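Local coordinates for pyridoxamine 5'-phosphate oxidase family protein (Corynebacterium diphtheriae NCTC 13129, PDB 3CP3), which is of unknown function but belongs to the pyridoxamine 5'-phosphate oxidase family and so probably binds a flavin such as FMN, at residues V33-K37 with N72-V77; E88-L94 with V134-V140; Y59-A63 with L113-W118. All blocks are in the same frame, centred on the assembly; numbering follows the deposited sequence. Where two conformers were deposited one is given.

Contact 1: residues V33-K37 with N72-V77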
ATOM      1  N   VAL A  33      -4.988  -3.292  -2.870  1.00 27.82           N
ATOM      2  CA  VAL A  33      -5.839  -2.862  -1.815  1.00 29.42           C
ATOM      3  C   VAL A  33      -7.232  -3.355  -2.114  1.00 29.52           C
ATOM      4  O   VAL A  33      -7.802  -3.029  -3.178  1.00 28.82           O
ATOM      5  CB  VAL A  33      -5.858  -1.315  -1.683  1.00 29.42           C
ATOM      6  CG1 VAL A  33      -6.765  -0.916  -0.560  1.00 30.84           C
ATOM      7  CG2 VAL A  33      -4.412  -0.802  -1.442  1.00 30.30           C
ATOM      8  N   VAL A  34      -7.791  -4.069  -1.147  1.00 29.18           N
ATOM      9  CA  VAL A  34      -9.091  -4.675  -1.314  1.00 31.36           C
ATOM     10  C   VAL A  34     -10.026  -4.231  -0.232  1.00 32.99           C
ATOM     11  O   VAL A  34      -9.607  -3.665   0.795  1.00 32.81           O
ATOM     12  CB  VAL A  34      -9.027  -6.221  -1.254  1.00 29.87           C
ATOM     13  CG1 VAL A  34      -8.094  -6.754  -2.337  1.00 31.51           C
ATOM     14  CG2 VAL A  34      -8.534  -6.675   0.124  1.00 28.30           C
ATOM     15  N   HIS A  35     -11.302  -4.446  -0.497  1.00 34.96           N
ATOM     16  CA  HIS A  35     -12.301  -4.115   0.470  1.00 38.31           C
ATOM     17  C   HIS A  35     -13.525  -4.907   0.354  1.00 39.66           C
ATOM     18  O   HIS A  35     -13.951  -5.261  -0.758  1.00 39.33           O
ATOM     19  CB  HIS A  35     -12.651  -2.616   0.482  1.00 38.64           C
ATOM     20  CG  HIS A  35     -13.373  -2.114  -0.729  1.00 40.00           C
ATOM     21  ND1 HIS A  35     -12.747  -1.946  -1.949  1.00 43.15           N
ATOM     22  CD2 HIS A  35     -14.622  -1.635  -0.882  1.00 41.29           C
ATOM     23  CE1 HIS A  35     -13.598  -1.424  -2.812  1.00 40.92           C
ATOM     24  NE2 HIS A  35     -14.750  -1.253  -2.197  1.00 41.74           N
ATOM     25  N   ARG A  36     -14.102  -5.246   1.506  0.50 40.57           N
ATOM     26  CA  ARG A  36     -15.489  -5.726   1.580  0.50 41.22           C
ATOM     27  C   ARG A  36     -16.234  -4.686   2.429  0.50 42.31           C
ATOM     28  O   ARG A  36     -16.068  -4.615   3.662  0.50 42.24           O
ATOM     29  CB  ARG A  36     -15.571  -7.146   2.156  0.50 41.72           C
ATOM     30  CG  ARG A  36     -16.991  -7.730   2.291  0.50 40.20           C
ATOM     31  CD  ARG A  36     -16.972  -9.116   2.983  0.50 41.15           C
ATOM     32  NE  ARG A  36     -18.300  -9.526   3.462  0.50 40.24           N
ATOM     33  CZ  ARG A  36     -18.618 -10.752   3.878  0.50 41.42           C
ATOM     34  NH1 ARG A  36     -17.712 -11.724   3.869  0.50 42.15           N
ATOM     35  NH2 ARG A  36     -19.857 -11.017   4.293  0.50 39.18           N
ATOM     36  N   LYS A  37     -16.997  -3.839   1.736  1.00 42.60           N
ATOM     37  CA  LYS A  37     -17.602  -2.614   2.295  1.00 43.57           C
ATOM     38  C   LYS A  37     -16.507  -1.711   2.856  1.00 43.98           C
ATOM     39  O   LYS A  37     -15.587  -1.309   2.117  1.00 45.02           O
ATOM     40  CB  LYS A  37     -18.724  -2.914   3.337  1.00 43.31           C
ATOM     41  CG  LYS A  37     -19.866  -3.788   2.811  1.00 44.80           C
ATOM     42  CD  LYS A  37     -21.029  -3.828   3.814  1.00 45.90           C
ATOM     43  CE  LYS A  37     -22.046  -4.921   3.475  1.00 48.00           C
ATOM     44  NZ  LYS A  37     -23.188  -4.958   4.472  1.00 47.23           N
ATOM     45  N   ASN A  72     -15.641 -12.730  -2.379  1.00 40.73           N
ATOM     46  CA  ASN A  72     -16.507 -11.831  -1.576  1.00 40.94           C
ATOM     47  C   ASN A  72     -15.941 -10.461  -1.359  1.00 39.76           C
ATOM     48  O   ASN A  72     -16.631  -9.586  -0.867  1.00 40.98           O
ATOM     49  CB  ASN A  72     -16.957 -12.434  -0.233  1.00 42.53           C
ATOM     50  CG  ASN A  72     -15.794 -12.985   0.594  1.00 45.62           C
ATOM     51  OD1 ASN A  72     -14.822 -12.292   0.884  1.00 46.13           O
ATOM     52  ND2 ASN A  72     -15.917 -14.243   0.988  1.00 48.88           N
ATOM     53  N   LEU A  73     -14.666 -10.278  -1.683  1.00 38.27           N
ATOM     54  CA  LEU A  73     -14.095  -8.928  -1.771  1.00 36.66           C
ATOM     55  C   LEU A  73     -14.695  -8.251  -3.010  1.00 35.61           C
ATOM     56  O   LEU A  73     -15.046  -8.891  -3.981  1.00 35.61           O
ATOM     57  CB  LEU A  73     -12.579  -8.951  -1.855  1.00 35.41           C
ATOM     58  CG  LEU A  73     -11.807  -9.772  -0.786  1.00 37.60           C
ATOM     59  CD1 LEU A  73     -10.335  -9.851  -1.166  1.00 37.89           C
ATOM     60  CD2 LEU A  73     -11.957  -9.122   0.544  1.00 41.76           C
ATOM     61  N   ASN A  74     -14.896  -6.964  -2.926  1.00 34.21           N
ATOM     62  CA  ASN A  74     -15.325  -6.252  -4.100  1.00 33.50           C
ATOM     63  C   ASN A  74     -14.305  -6.523  -5.252  1.00 31.50           C
ATOM     64  O   ASN A  74     -13.111  -6.643  -5.006  1.00 30.95           O
ATOM     65  CB  ASN A  74     -15.364  -4.804  -3.709  1.00 31.86           C
ATOM     66  CG  ASN A  74     -16.275  -3.994  -4.544  1.00 34.38           C
ATOM     67  OD1 ASN A  74     -16.111  -3.913  -5.744  1.00 33.23           O
ATOM     68  ND2 ASN A  74     -17.170  -3.274  -3.898  1.00 32.00           N
ATOM     69  N   SER A  75     -14.768  -6.581  -6.495  1.00 28.60           N
ATOM     70  CA  SER A  75     -13.815  -6.670  -7.612  1.00 27.46           C
ATOM     71  C   SER A  75     -13.055  -5.360  -7.790  1.00 28.51           C
ATOM     72  O   SER A  75     -11.967  -5.320  -8.397  1.00 27.89           O
ATOM     73  CB  SER A  75     -14.548  -7.103  -8.912  1.00 27.39           C
ATOM     74  OG  SER A  75     -15.348  -6.017  -9.410  1.00 24.13           O
ATOM     75  N   ASP A  76     -13.565  -4.279  -7.178  1.00 28.68           N
ATOM     76  CA  ASP A  76     -12.961  -2.954  -7.287  1.00 28.42           C
ATOM     77  C   ASP A  76     -11.777  -2.857  -6.313  1.00 28.41           C
ATOM     78  O   ASP A  76     -11.923  -3.082  -5.090  1.00 25.85           O
ATOM     79  CB  ASP A  76     -14.046  -1.869  -6.953  1.00 30.27           C
ATOM     80  CG  ASP A  76     -13.526  -0.433  -7.034  1.00 35.16           C
ATOM     81  OD1 ASP A  76     -12.755  -0.061  -7.952  1.00 34.72           O
ATOM     82  OD2 ASP A  76     -13.960   0.363  -6.170  1.00 41.99           O
ATOM     83  N   VAL A  77     -10.605  -2.554  -6.874  1.00 26.45           N
ATOM     84  CA  VAL A  77      -9.337  -2.624  -6.136  1.00 27.77           C
ATOM     85  C   VAL A  77      -8.471  -1.425  -6.484  1.00 28.94           C
ATOM     86  O   VAL A  77      -8.725  -0.705  -7.481  1.00 29.27           O
ATOM     87  CB  VAL A  77      -8.494  -3.932  -6.458  1.00 28.64           C
ATOM     88  CG1 VAL A  77      -9.211  -5.204  -5.971  1.00 26.30           C
ATOM     89  CG2 VAL A  77      -8.129  -4.076  -7.972  1.00 25.36           C
TER
HETATM   90  O   HOH W   1     -11.682  -5.019  -3.331  1.00 25.59           O
HETATM   91  O   HOH W   2     -17.646  -3.988  -1.086  1.00 42.92           O

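Contact 2: residues E88-L94 with V134-V140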
ATOM      1  N   GLU A  88      13.321  12.217  -1.486  1.00 43.76           N
ATOM      2  CA  GLU A  88      12.337  12.176  -2.596  1.00 43.82           C
ATOM      3  C   GLU A  88      11.729  10.789  -2.813  1.00 42.21           C
ATOM      4  O   GLU A  88      12.205   9.819  -2.236  1.00 43.11           O
ATOM      5  CB  GLU A  88      13.019  12.626  -3.890  1.00 44.19           C
ATOM      6  CG  GLU A  88      14.047  11.611  -4.424  1.00 46.63           C
ATOM      7  CD  GLU A  88      14.759  12.112  -5.671  1.00 46.78           C
ATOM      8  OE1 GLU A  88      14.671  13.325  -5.946  1.00 47.50           O
ATOM      9  OE2 GLU A  88      15.393  11.284  -6.370  1.00 50.55           O
ATOM     10  N   GLY A  89      10.682  10.685  -3.647  1.00 40.00           N
ATOM     11  CA  GLY A  89      10.249   9.372  -4.171  1.00 36.78           C
ATOM     12  C   GLY A  89       9.132   9.448  -5.226  1.00 34.60           C
ATOM     13  O   GLY A  89       8.796  10.528  -5.698  1.00 35.54           O
ATOM     14  N   TRP A  90       8.559   8.308  -5.574  1.00 33.65           N
ATOM     15  CA  TRP A  90       7.411   8.230  -6.515  1.00 32.33           C
ATOM     16  C   TRP A  90       6.504   7.084  -6.142  1.00 32.55           C
ATOM     17  O   TRP A  90       6.932   6.118  -5.453  1.00 34.31           O
ATOM     18  CB  TRP A  90       7.870   8.044  -7.986  1.00 30.78           C
ATOM     19  CG  TRP A  90       8.638   6.787  -8.277  1.00 28.17           C
ATOM     20  CD1 TRP A  90      10.010   6.634  -8.238  1.00 31.07           C
ATOM     21  CD2 TRP A  90       8.117   5.499  -8.654  1.00 27.37           C
ATOM     22  NE1 TRP A  90      10.347   5.367  -8.571  1.00 28.21           N
ATOM     23  CE2 TRP A  90       9.218   4.637  -8.825  1.00 30.63           C
ATOM     24  CE3 TRP A  90       6.841   5.001  -8.869  1.00 26.59           C
ATOM     25  CZ2 TRP A  90       9.074   3.289  -9.173  1.00 29.24           C
ATOM     26  CZ3 TRP A  90       6.678   3.668  -9.223  1.00 28.22           C
ATOM     27  CH2 TRP A  90       7.803   2.822  -9.390  1.00 32.68           C
ATOM     28  N   SER A  91       5.243   7.180  -6.569  1.00 31.38           N
ATOM     29  CA  SER A  91       4.304   6.073  -6.451  1.00 30.51           C
ATOM     30  C   SER A  91       3.404   6.079  -7.650  1.00 28.56           C
ATOM     31  O   SER A  91       3.155   7.141  -8.213  1.00 28.05           O
ATOM     32  CB  SER A  91       3.390   6.234  -5.217  1.00 31.56           C
ATOM     33  OG  SER A  91       2.680   7.462  -5.314  1.00 35.61           O
ATOM     34  N   VAL A  92       2.886   4.916  -8.010  1.00 27.65           N
ATOM     35  CA  VAL A  92       1.928   4.797  -9.090  1.00 28.11           C
ATOM     36  C   VAL A  92       0.764   3.996  -8.467  1.00 30.59           C
ATOM     37  O   VAL A  92       1.026   2.958  -7.821  1.00 31.07           O
ATOM     38  CB  VAL A  92       2.518   4.049 -10.285  1.00 26.01           C
ATOM     39  CG1 VAL A  92       1.384   3.728 -11.380  1.00 25.95           C
ATOM     40  CG2 VAL A  92       3.668   4.938 -10.929  1.00 27.29           C
ATOM     41  N   VAL A  93      -0.451   4.514  -8.634  1.00 30.15           N
ATOM     42  CA  VAL A  93      -1.690   3.852  -8.157  1.00 29.88           C
ATOM     43  C   VAL A  93      -2.549   3.544  -9.373  1.00 31.26           C
ATOM     44  O   VAL A  93      -2.932   4.464 -10.179  1.00 29.64           O
ATOM     45  CB  VAL A  93      -2.439   4.758  -7.182  1.00 29.43           C
ATOM     46  CG1 VAL A  93      -3.878   4.147  -6.738  1.00 31.11           C
ATOM     47  CG2 VAL A  93      -1.598   5.056  -6.000  1.00 28.60           C
ATOM     48  N   LEU A  94      -2.904   2.278  -9.506  1.00 30.57           N
ATOM     49  CA  LEU A  94      -3.890   1.905 -10.491  1.00 31.38           C
ATOM     50  C   LEU A  94      -5.252   1.706  -9.816  1.00 32.50           C
ATOM     51  O   LEU A  94      -5.331   1.092  -8.725  1.00 32.94           O
ATOM     52  CB  LEU A  94      -3.433   0.633 -11.223  1.00 30.67           C
ATOM     53  CG  LEU A  94      -2.017   0.569 -11.739  1.00 33.54           C
ATOM     54  CD1 LEU A  94      -1.878  -0.787 -12.432  1.00 34.69           C
ATOM     55  CD2 LEU A  94      -1.774   1.753 -12.748  1.00 33.18           C
ATOM     56  N   VAL A 134      -4.768   5.396 -14.046  1.00 32.01           N
ATOM     57  CA  VAL A 134      -3.348   5.303 -13.693  1.00 32.17           C
ATOM     58  C   VAL A 134      -3.041   6.642 -13.052  1.00 32.23           C
ATOM     59  O   VAL A 134      -3.345   7.681 -13.651  1.00 30.88           O
ATOM     60  CB  VAL A 134      -2.510   5.221 -14.976  1.00 32.51           C
ATOM     61  CG1 VAL A 134      -0.996   5.148 -14.634  1.00 33.63           C
ATOM     62  CG2 VAL A 134      -2.944   4.023 -15.842  1.00 32.09           C
ATOM     63  N   SER A 135      -2.501   6.645 -11.840  1.00 31.12           N
ATOM     64  CA  SER A 135      -2.050   7.917 -11.262  1.00 31.84           C
ATOM     65  C   SER A 135      -0.636   7.833 -10.770  1.00 30.24           C
ATOM     66  O   SER A 135      -0.364   7.114  -9.828  1.00 28.68           O
ATOM     67  CB  SER A 135      -2.948   8.365 -10.101  1.00 33.91           C
ATOM     68  OG  SER A 135      -4.296   8.366 -10.536  1.00 40.45           O
ATOM     69  N   GLY A 136       0.259   8.635 -11.334  1.00 28.26           N
ATOM     70  CA  GLY A 136       1.639   8.561 -10.855  1.00 26.90           C
ATOM     71  C   GLY A 136       1.971   9.864 -10.203  1.00 27.29           C
ATOM     72  O   GLY A 136       1.554  10.910 -10.671  1.00 26.09           O
ATOM     73  N   ARG A 137       2.774   9.820  -9.157  1.00 27.18           N
ATOM     74  CA  ARG A 137       3.170  11.055  -8.482  1.00 30.76           C
ATOM     75  C   ARG A 137       4.624  10.935  -8.112  1.00 30.58           C
ATOM     76  O   ARG A 137       5.070   9.848  -7.765  1.00 31.07           O
ATOM     77  CB  ARG A 137       2.340  11.186  -7.191  1.00 31.86           C
ATOM     78  CG  ARG A 137       0.867  11.345  -7.452  1.00 38.18           C
ATOM     79  CD  ARG A 137       0.080  11.500  -6.164  1.00 47.92           C
ATOM     80  NE  ARG A 137      -0.369  10.217  -5.652  1.00 54.43           N
ATOM     81  CZ  ARG A 137      -1.480  10.064  -4.917  1.00 57.68           C
ATOM     82  NH1 ARG A 137      -2.233  11.116  -4.624  1.00 58.30           N
ATOM     83  NH2 ARG A 137      -1.837   8.856  -4.488  1.00 57.22           N
ATOM     84  N   ALA A 138       5.342  12.041  -8.167  1.00 31.92           N
ATOM     85  CA  ALA A 138       6.636  12.113  -7.580  1.00 33.56           C
ATOM     86  C   ALA A 138       6.540  13.197  -6.510  1.00 35.53           C
ATOM     87  O   ALA A 138       5.945  14.257  -6.709  1.00 36.43           O
ATOM     88  CB  ALA A 138       7.708  12.509  -8.622  1.00 32.02           C
ATOM     89  N   PHE A 139       7.202  12.921  -5.409  1.00 38.48           N
ATOM     90  CA  PHE A 139       7.247  13.782  -4.244  1.00 41.21           C
ATOM     91  C   PHE A 139       8.681  14.252  -3.999  1.00 41.93           C
ATOM     92  O   PHE A 139       9.552  13.417  -3.859  1.00 42.46           O
ATOM     93  CB  PHE A 139       6.801  12.934  -3.042  1.00 41.26           C
ATOM     94  CG  PHE A 139       5.562  12.095  -3.286  1.00 42.47           C
ATOM     95  CD1 PHE A 139       4.306  12.527  -2.817  1.00 44.56           C
ATOM     96  CD2 PHE A 139       5.650  10.839  -3.916  1.00 41.60           C
ATOM     97  CE1 PHE A 139       3.155  11.734  -3.016  1.00 40.05           C
ATOM     98  CE2 PHE A 139       4.516  10.046  -4.139  1.00 42.26           C
ATOM     99  CZ  PHE A 139       3.242  10.502  -3.668  1.00 42.53           C
ATOM    100  N   VAL A 140       8.923  15.565  -3.934  1.00 43.14           N
ATOM    101  CA  VAL A 140      10.234  16.112  -3.590  1.00 44.54           C
ATOM    102  C   VAL A 140      10.149  17.107  -2.424  1.00 45.08           C
ATOM    103  O   VAL A 140      10.661  16.839  -1.336  1.00 45.40           O
ATOM    104  CB  VAL A 140      10.904  16.809  -4.799  1.00 44.97           C
ATOM    105  CG1 VAL A 140      12.140  17.617  -4.364  1.00 45.94           C
ATOM    106  CG2 VAL A 140      11.261  15.779  -5.872  1.00 46.40           C
TER
HETATM  107  O   HOH W   3       0.460   7.885  -7.142  1.00 36.81           O
HETATM  108  O   HOH W   4       0.296   7.675  -4.293  1.00 41.83           O
HETATM  109  O   HOH W   5      -5.403   5.606 -10.149  1.00 39.98           O

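Contact 3: residues Y59-A63 with L113-W118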
ATOM      1  N   TYR A  59      -1.367  -8.909 -14.020  1.00 28.65           N
ATOM      2  CA  TYR A  59      -1.614 -10.260 -13.510  1.00 28.71           C
ATOM      3  C   TYR A  59      -0.796 -10.521 -12.272  1.00 28.96           C
ATOM      4  O   TYR A  59       0.384 -10.133 -12.196  1.00 27.74           O
ATOM      5  CB  TYR A  59      -1.189 -11.309 -14.544  1.00 28.30           C
ATOM      6  CG  TYR A  59      -2.093 -11.352 -15.731  1.00 29.29           C
ATOM      7  CD1 TYR A  59      -3.284 -12.097 -15.693  1.00 27.25           C
ATOM      8  CD2 TYR A  59      -1.794 -10.643 -16.884  1.00 29.87           C
ATOM      9  CE1 TYR A  59      -4.133 -12.136 -16.804  1.00 31.57           C
ATOM     10  CE2 TYR A  59      -2.643 -10.716 -18.013  1.00 33.04           C
ATOM     11  CZ  TYR A  59      -3.812 -11.431 -17.944  1.00 29.54           C
ATOM     12  OH  TYR A  59      -4.650 -11.512 -19.035  1.00 30.42           O
ATOM     13  N   PHE A  60      -1.398 -11.241 -11.333  1.00 28.24           N
ATOM     14  CA  PHE A  60      -0.693 -11.783 -10.198  1.00 29.33           C
ATOM     15  C   PHE A  60      -1.305 -13.138  -9.841  1.00 31.53           C
ATOM     16  O   PHE A  60      -2.261 -13.567 -10.475  1.00 30.61           O
ATOM     17  CB  PHE A  60      -0.687 -10.740  -9.033  1.00 29.33           C
ATOM     18  CG  PHE A  60      -2.044 -10.448  -8.446  1.00 29.37           C
ATOM     19  CD1 PHE A  60      -2.525 -11.213  -7.381  1.00 28.82           C
ATOM     20  CD2 PHE A  60      -2.835  -9.441  -8.949  1.00 29.73           C
ATOM     21  CE1 PHE A  60      -3.774 -10.927  -6.830  1.00 28.87           C
ATOM     22  CE2 PHE A  60      -4.115  -9.196  -8.442  1.00 30.40           C
ATOM     23  CZ  PHE A  60      -4.576  -9.924  -7.376  1.00 28.71           C
ATOM     24  N   ARG A  61      -0.675 -13.868  -8.924  1.00 33.81           N
ATOM     25  CA  ARG A  61      -1.157 -15.151  -8.498  1.00 37.20           C
ATOM     26  C   ARG A  61      -1.669 -15.116  -7.107  1.00 38.54           C
ATOM     27  O   ARG A  61      -1.143 -14.398  -6.296  1.00 37.39           O
ATOM     28  CB  ARG A  61      -0.035 -16.151  -8.507  1.00 36.78           C
ATOM     29  CG  ARG A  61       0.433 -16.464  -9.860  1.00 42.89           C
ATOM     30  CD  ARG A  61       1.863 -16.893  -9.797  1.00 47.24           C
ATOM     31  NE  ARG A  61       2.159 -17.595 -11.023  1.00 53.46           N
ATOM     32  CZ  ARG A  61       3.335 -18.117 -11.335  1.00 53.96           C
ATOM     33  NH1 ARG A  61       3.472 -18.733 -12.507  1.00 54.97           N
ATOM     34  NH2 ARG A  61       4.352 -18.022 -10.484  1.00 52.67           N
ATOM     35  N   THR A  62      -2.659 -15.961  -6.831  1.00 41.49           N
ATOM     36  CA  THR A  62      -3.149 -16.178  -5.484  1.00 44.89           C
ATOM     37  C   THR A  62      -3.125 -17.671  -5.165  1.00 46.16           C
ATOM     38  O   THR A  62      -3.801 -18.465  -5.837  1.00 46.54           O
ATOM     39  CB  THR A  62      -4.593 -15.604  -5.269  1.00 45.41           C
ATOM     40  OG1 THR A  62      -5.472 -16.006  -6.331  1.00 48.06           O
ATOM     41  CG2 THR A  62      -4.559 -14.152  -5.244  1.00 47.78           C
ATOM     42  N   ALA A  63      -2.297 -18.063  -4.194  1.00 47.12           N
ATOM     43  CA  ALA A  63      -2.371 -19.423  -3.668  1.00 47.96           C
ATOM     44  C   ALA A  63      -3.606 -19.562  -2.807  1.00 47.95           C
ATOM     45  O   ALA A  63      -4.338 -20.510  -2.992  1.00 49.50           O
ATOM     46  CB  ALA A  63      -1.120 -19.807  -2.871  1.00 48.43           C
ATOM     47  N   LEU A 113       4.465 -14.540 -19.060  1.00 38.81           N
ATOM     48  CA  LEU A 113       4.817 -13.154 -18.787  1.00 39.98           C
ATOM     49  C   LEU A 113       5.986 -12.948 -17.818  1.00 40.51           C
ATOM     50  O   LEU A 113       6.402 -11.814 -17.600  1.00 41.21           O
ATOM     51  CB  LEU A 113       3.585 -12.389 -18.328  1.00 39.62           C
ATOM     52  CG  LEU A 113       2.449 -12.326 -19.367  1.00 41.30           C
ATOM     53  CD1 LEU A 113       1.246 -11.617 -18.780  1.00 41.36           C
ATOM     54  CD2 LEU A 113       2.890 -11.649 -20.669  1.00 41.61           C
ATOM     55  N   GLY A 114       6.493 -14.027 -17.234  1.00 41.83           N
ATOM     56  CA  GLY A 114       7.686 -13.972 -16.388  1.00 42.93           C
ATOM     57  C   GLY A 114       7.451 -13.692 -14.905  1.00 44.40           C
ATOM     58  O   GLY A 114       8.295 -13.056 -14.255  1.00 44.98           O
ATOM     59  N   LEU A 115       6.319 -14.139 -14.351  1.00 44.26           N
ATOM     60  CA  LEU A 115       6.134 -14.103 -12.895  1.00 44.58           C
ATOM     61  C   LEU A 115       7.055 -15.126 -12.262  1.00 46.20           C
ATOM     62  O   LEU A 115       7.320 -16.157 -12.858  1.00 45.56           O
ATOM     63  CB  LEU A 115       4.708 -14.442 -12.515  1.00 43.81           C
ATOM     64  CG  LEU A 115       3.616 -13.424 -12.775  1.00 41.88           C
ATOM     65  CD1 LEU A 115       2.281 -14.141 -12.837  1.00 40.77           C
ATOM     66  CD2 LEU A 115       3.614 -12.355 -11.677  1.00 40.60           C
ATOM     67  N   LYS A 116       7.521 -14.865 -11.047  1.00 48.52           N
ATOM     68  CA  LYS A 116       8.439 -15.796 -10.389  1.00 51.31           C
ATOM     69  C   LYS A 116       7.778 -17.162 -10.097  1.00 52.42           C
ATOM     70  O   LYS A 116       6.729 -17.216  -9.471  1.00 53.03           O
ATOM     71  CB  LYS A 116       8.992 -15.178  -9.097  1.00 51.71           C
ATOM     72  CG  LYS A 116      10.101 -14.139  -9.305  1.00 53.61           C
ATOM     73  CD  LYS A 116       9.553 -12.721  -9.220  1.00 56.16           C
ATOM     74  CE  LYS A 116      10.677 -11.682  -9.248  1.00 56.57           C
ATOM     75  NZ  LYS A 116      11.127 -11.404 -10.635  1.00 55.30           N
ATOM     76  N   PRO A 117       8.395 -18.271 -10.542  1.00 53.71           N
ATOM     77  CA  PRO A 117       7.797 -19.572 -10.204  1.00 54.36           C
ATOM     78  C   PRO A 117       7.624 -19.793  -8.690  1.00 54.79           C
ATOM     79  O   PRO A 117       8.488 -19.413  -7.893  1.00 55.20           O
ATOM     80  CB  PRO A 117       8.810 -20.582 -10.771  1.00 54.24           C
ATOM     81  CG  PRO A 117       9.530 -19.829 -11.857  1.00 54.01           C
ATOM     82  CD  PRO A 117       9.627 -18.424 -11.349  1.00 53.98           C
ATOM     83  N   TRP A 118       6.514 -20.403  -8.304  1.00 55.14           N
ATOM     84  CA  TRP A 118       6.313 -20.769  -6.913  1.00 55.61           C
ATOM     85  C   TRP A 118       6.857 -22.176  -6.627  1.00 56.27           C
ATOM     86  O   TRP A 118       7.485 -22.800  -7.493  1.00 56.22           O
ATOM     87  CB  TRP A 118       4.830 -20.656  -6.553  1.00 55.39           C
ATOM     88  CG  TRP A 118       4.387 -19.247  -6.264  1.00 55.14           C
ATOM     89  CD1 TRP A 118       5.186 -18.129  -6.152  1.00 55.18           C
ATOM     90  CD2 TRP A 118       3.052 -18.808  -5.998  1.00 54.23           C
ATOM     91  NE1 TRP A 118       4.422 -17.024  -5.854  1.00 54.30           N
ATOM     92  CE2 TRP A 118       3.111 -17.409  -5.752  1.00 54.62           C
ATOM     93  CE3 TRP A 118       1.810 -19.452  -5.951  1.00 53.60           C
ATOM     94  CZ2 TRP A 118       1.973 -16.650  -5.463  1.00 53.28           C
ATOM     95  CZ3 TRP A 118       0.679 -18.695  -5.664  1.00 54.02           C
ATOM     96  CH2 TRP A 118       0.771 -17.308  -5.418  1.00 53.91           C
TER

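Contact 1: residues V33-K37 with N72-V77
The backbones of V33-R36 and L73-V77 meet at the outer end of two antiparallel neighbours, strands 29-36 and 76-83, in a sheet consistent with the FMN-binding split barrel, and one direct hydrogen bond ties this end: N74 N gives to H35 O (2.9 Å). Further in, V33 O lies 3.4 Å from V77 CA as a CA-H...O contact. Between these points water 1 bridges the backbones, accepting from H35 N and lying close to the carbonyl oxygens of N74 and D76.

N74 CB sits over one face of the H35 imidazole, 4.0 Å from the centroid, and the N74 amide stacks on that ring with the planes 24° apart. OD1 turns back to accept from D76 N, an Asx turn that fixes the amide. H35 CG stands between its own backbone N and carbonyl carbon (chi1 69°), which brings the ring round to N74. D76 OD2 lies at the ring edge, in its plane, while OD1 forms a salt bridge with R132; D38 of the second subunit also packs here. On the apolar side, V34 CB rests 3.9 Å from L73 CD1, and V34 CG1 4.1 Å from V77 CG1.

Contact 2: residues E88-L94 with V134-V140
G89-L94 and V134-F139 form a regular antiparallel pair in the sheet of the probable FMN-binding split barrel, joining strand 89-100 to the last strand of the chain. Three hydrogen-bonded pairs, G89 with F139, S91 with R137 and V93 with S135, each close with two N-H...O bonds; the shortest runs from S135 N to V93 O (2.8 Å). Between them come the non-hydrogen-bonded pairs W90-A138, V92-G136 and L94-V134. At the first of these the backbones come close: W90 CA lies 3.1 Å from R137 O in a CA-H...O contact.

On the face of V92, L94 and V134, the apolar branches lie against helix 17-25; L94 CD2 reaches V134 CG1 at 4.0 Å, the two side chains running the same way. W90 leaves the pair from this face, its ring in a cation-pi contact with R23.

The other face, with S91, V93, R137 and F139, meets the second subunit. R137, bent at chi3 (-91°), passes V93 at a slant, NH2 being 4.1 Å from V93 CG2, and this same NH2 forms a salt bridge with D41 of the second subunit. Water 3 accepts from R137 NE and donates to S135 O. F139 turns the edge of its ring to the other strand, with G89 C and S91 OG in its plane; S91 OG is 3.4 Å from F139 CE2.

Contact 3: residues Y59-A63 with L113-W118
R61 and W118 form the tight part of this contact, where the end of strand 57-62 of the probable split barrel is covered by the loop after helix 104-110. The R61 chain, extended from CG to NE, runs over one face of the indole: CD stands above the six-membered ring, 4.2 Å from its centroid and 9° off the normal, a CH-pi contact, while CB comes to 3.4 Å from W118 CH2. A chi2 of -8° in W118 keeps CD1 beside CA and throws the six-membered ring away from its own backbone, so that CZ3 lands 3.5 Å from A63 CB. Farther along the arginine, L115 covers a face of the guanidinium, with CB above its centre and CD1 3.9 Å from NE. The leucine also sends CD2 toward the strand, 4.0 Å from Y59 O.

The outer side is looser. K116 and P117 are exposed, and the lysine chain leads off from the strand. K116 O does come within 2.7 Å of R61 NH2, at the edge of the guanidinium, but the angle is too poor for a hydrogen bond; R61 NH1 makes a long, weak ion pair with D111.

Farther back along the strand, Y59 is buried, its OH hydrogen-bonded to E106 of helix 104-110. L113 meets the Y59 ring through one methyl, with Y59 CD2 3.7 Å from L113 CD1.

All three contacts reach one antiparallel sheet but do not touch one another. Contacts 1 and 2 follow in series along the chain, joined through neighbouring strands 76-83 and 89-100; their centres are 23 Å apart, though nearest atoms come to about 4 Å. Contact 3 lies 20 Å from contact 1 and 24 Å from contact 2, centre to centre, on the opposite side of the chain's centre from contact 2. D41, which pairs through its backbone with V34 beside contact 1, is the residue that reaches contact 2 from the second subunit. Flavin-binding relatives hold FMN at the dimer interface, so contacts 1 and 2 probably lie nearer such a region than contact 3, which meets no other chain.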